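Local coordinates for inactivation-no-after-potential D protein (PDB 2QKV), which probably scaffolds the signalling proteins of fly phototransduction, its fifth PDZ domain being a peptide-binding module, at residues L22-S27 with C33-L38. The protein carries 1 engineered substitution. Sequence-based numbering, arbitrary orientation.
Sequences LGLSLS and CTIADL
Ser25 faces two residues at once, Ala36 and Asp37, and so illustrates how a classic beta bulge is accommodated in an antiparallel hairpin. Its N reaches Asp37 O at 2.9 Å in an almost straight bond (173° at the hydrogen), although the donor lies out of the carbonyl plane. Its O instead accepts a hydrogen bond from Ala36 N at 2.8 Å, nearly along the C=O axis, but this bond is bent, 136° at the hydrogen. Beyond the bulge the pairing is regular again, and Ser27 exchanges two backbone bonds with Thr34. On the apolar side, Leu24 swings CG beside its own backbone N (chi1 -51°), which brings CD2 to 3.6 Å from Leu38 CB and 4.1 Å from Ile35 CG2, the side chains lying aslant one another. Further along, Leu26 CB meets Cys33 CB at 4.1 Å. This hairpin belongs to the PDZ fold, where the strand corresponding to 24-28 and the helix corresponding to 69-77 border the peptide groove; Leu26 and Cys33 both touch Phe69 of that helix, while Leu24 and Ile35 touch Ile56 of strand 55-59, which pairs with 33-38 on its other edge. Here Leu26 makes backbone hydrogen bonds with a second subunit, whose Pro92 packs on its side chain. Toward the turn, Thr34 OG1 is hydrogen-bonded to Asn29 OD1, while at the far end Asp37 OD1 accepts a weak hydrogen bond from Leu38 N.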
loop_
_atom_site.group_PDB
_atom_site.type_symbol
_atom_site.label_atom_id
_atom_site.label_comp_id
_atom_site.label_asym_id
_atom_site.label_seq_id
_atom_site.Cartn_x
_atom_site.Cartn_y
_atom_site.Cartn_z
ATOM N N LEU A 22 -10.991 0.612 -26.023
ATOM C CA LEU A 22 -10.154 -0.557 -25.793
ATOM C C LEU A 22 -11.034 -1.684 -25.273
ATOM O O LEU A 22 -10.772 -2.862 -25.531
ATOM C CB LEU A 22 -9.072 -0.246 -24.762
ATOM C CG LEU A 22 -7.948 0.710 -25.143
ATOM C CD1 LEU A 22 -7.026 0.872 -23.942
ATOM C CD2 LEU A 22 -7.173 0.159 -26.332
ATOM N N GLY A 23 -12.070 -1.320 -24.520
ATOM C CA GLY A 23 -12.983 -2.310 -23.979
ATOM C C GLY A 23 -12.472 -3.042 -22.753
ATOM O O GLY A 23 -12.910 -4.154 -22.468
ATOM N N LEU A 24 -11.556 -2.414 -22.024
ATOM C CA LEU A 24 -10.973 -3.030 -20.836
ATOM C C LEU A 24 -11.372 -2.318 -19.553
ATOM O O LEU A 24 -11.171 -1.113 -19.439
ATOM C CB LEU A 24 -9.447 -2.987 -20.912
ATOM C CG LEU A 24 -8.730 -3.489 -22.161
ATOM C CD1 LEU A 24 -7.224 -3.228 -22.021
ATOM C CD2 LEU A 24 -9.013 -4.958 -22.337
ATOM N N SER A 25 -11.920 -3.062 -18.595
ATOM C CA SER A 25 -12.263 -2.502 -17.285
ATOM C C SER A 25 -11.037 -2.827 -16.430
ATOM O O SER A 25 -10.653 -3.994 -16.322
ATOM C CB SER A 25 -13.500 -3.187 -16.707
ATOM O OG SER A 25 -14.622 -2.999 -17.559
ATOM N N LEU A 26 -10.425 -1.813 -15.831
ATOM C CA LEU A 26 -9.202 -2.018 -15.053
ATOM C C LEU A 26 -9.398 -1.935 -13.550
ATOM O O LEU A 26 -10.220 -1.168 -13.063
ATOM C CB LEU A 26 -8.151 -0.982 -15.460
ATOM C CG LEU A 26 -7.857 -0.836 -16.949
ATOM C CD1 LEU A 26 -6.881 0.313 -17.143
ATOM C CD2 LEU A 26 -7.270 -2.145 -17.494
ATOM N N SER A 27 -8.605 -2.720 -12.828
ATOM C CA SER A 27 -8.638 -2.781 -11.367
ATOM C C SER A 27 -7.189 -2.559 -10.931
ATOM O O SER A 27 -6.319 -3.373 -11.263
ATOM C CB SER A 27 -9.117 -4.169 -10.933
ATOM O OG SER A 27 -9.085 -4.326 -9.522
ATOM N N CYS A 33 -2.303 -3.013 -13.547
ATOM C CA CYS A 33 -3.753 -2.967 -13.640
ATOM C C CYS A 33 -4.344 -4.265 -14.149
ATOM O O CYS A 33 -4.053 -4.696 -15.267
ATOM C CB CYS A 33 -4.193 -1.828 -14.553
ATOM S SG CYS A 33 -3.950 -0.186 -13.855
ATOM N N THR A 34 -5.169 -4.899 -13.327
ATOM C CA THR A 34 -5.809 -6.145 -13.719
ATOM C C THR A 34 -6.959 -5.859 -14.663
ATOM O O THR A 34 -7.707 -4.893 -14.489
ATOM C CB THR A 34 -6.368 -6.916 -12.498
ATOM O OG1 THR A 34 -5.279 -7.353 -11.680
ATOM C CG2 THR A 34 -7.181 -8.140 -12.943
ATOM N N ILE A 35 -7.086 -6.697 -15.679
ATOM C CA ILE A 35 -8.191 -6.563 -16.602
ATOM C C ILE A 35 -9.347 -7.279 -15.898
ATOM O O ILE A 35 -9.441 -8.501 -15.922
ATOM C CB ILE A 35 -7.860 -7.222 -17.958
ATOM C CG1 ILE A 35 -6.680 -6.482 -18.595
ATOM C CG2 ILE A 35 -9.090 -7.193 -18.876
ATOM C CD1 ILE A 35 -6.137 -7.113 -19.870
ATOM N N ALA A 36 -10.196 -6.494 -15.233
ATOM C CA ALA A 36 -11.344 -7.028 -14.497
ATOM C C ALA A 36 -12.405 -7.560 -15.454
ATOM O O ALA A 36 -13.179 -8.457 -15.102
ATOM C CB ALA A 36 -11.942 -5.943 -13.601
ATOM N N ASP A 37 -12.441 -6.996 -16.656
ATOM C CA ASP A 37 -13.380 -7.422 -17.684
ATOM C C ASP A 37 -12.940 -6.848 -19.025
ATOM O O ASP A 37 -12.218 -5.857 -19.078
ATOM C CB ASP A 37 -14.790 -6.928 -17.357
ATOM C CG ASP A 37 -15.864 -7.791 -17.987
ATOM O OD1 ASP A 37 -15.532 -8.628 -18.861
ATOM O OD2 ASP A 37 -17.041 -7.632 -17.613
ATOM N N LEU A 38 -13.350 -7.485 -20.115
ATOM C CA LEU A 38 -12.995 -6.980 -21.428
ATOM C C LEU A 38 -14.034 -7.400 -22.444
ATOM O O LEU A 38 -14.603 -8.483 -22.354
ATOM C CB LEU A 38 -11.596 -7.451 -21.850
ATOM C CG LEU A 38 -11.293 -8.892 -22.259
ATOM C CD1 LEU A 38 -9.804 -8.999 -22.625
ATOM C CD2 LEU A 38 -11.629 -9.845 -21.122
#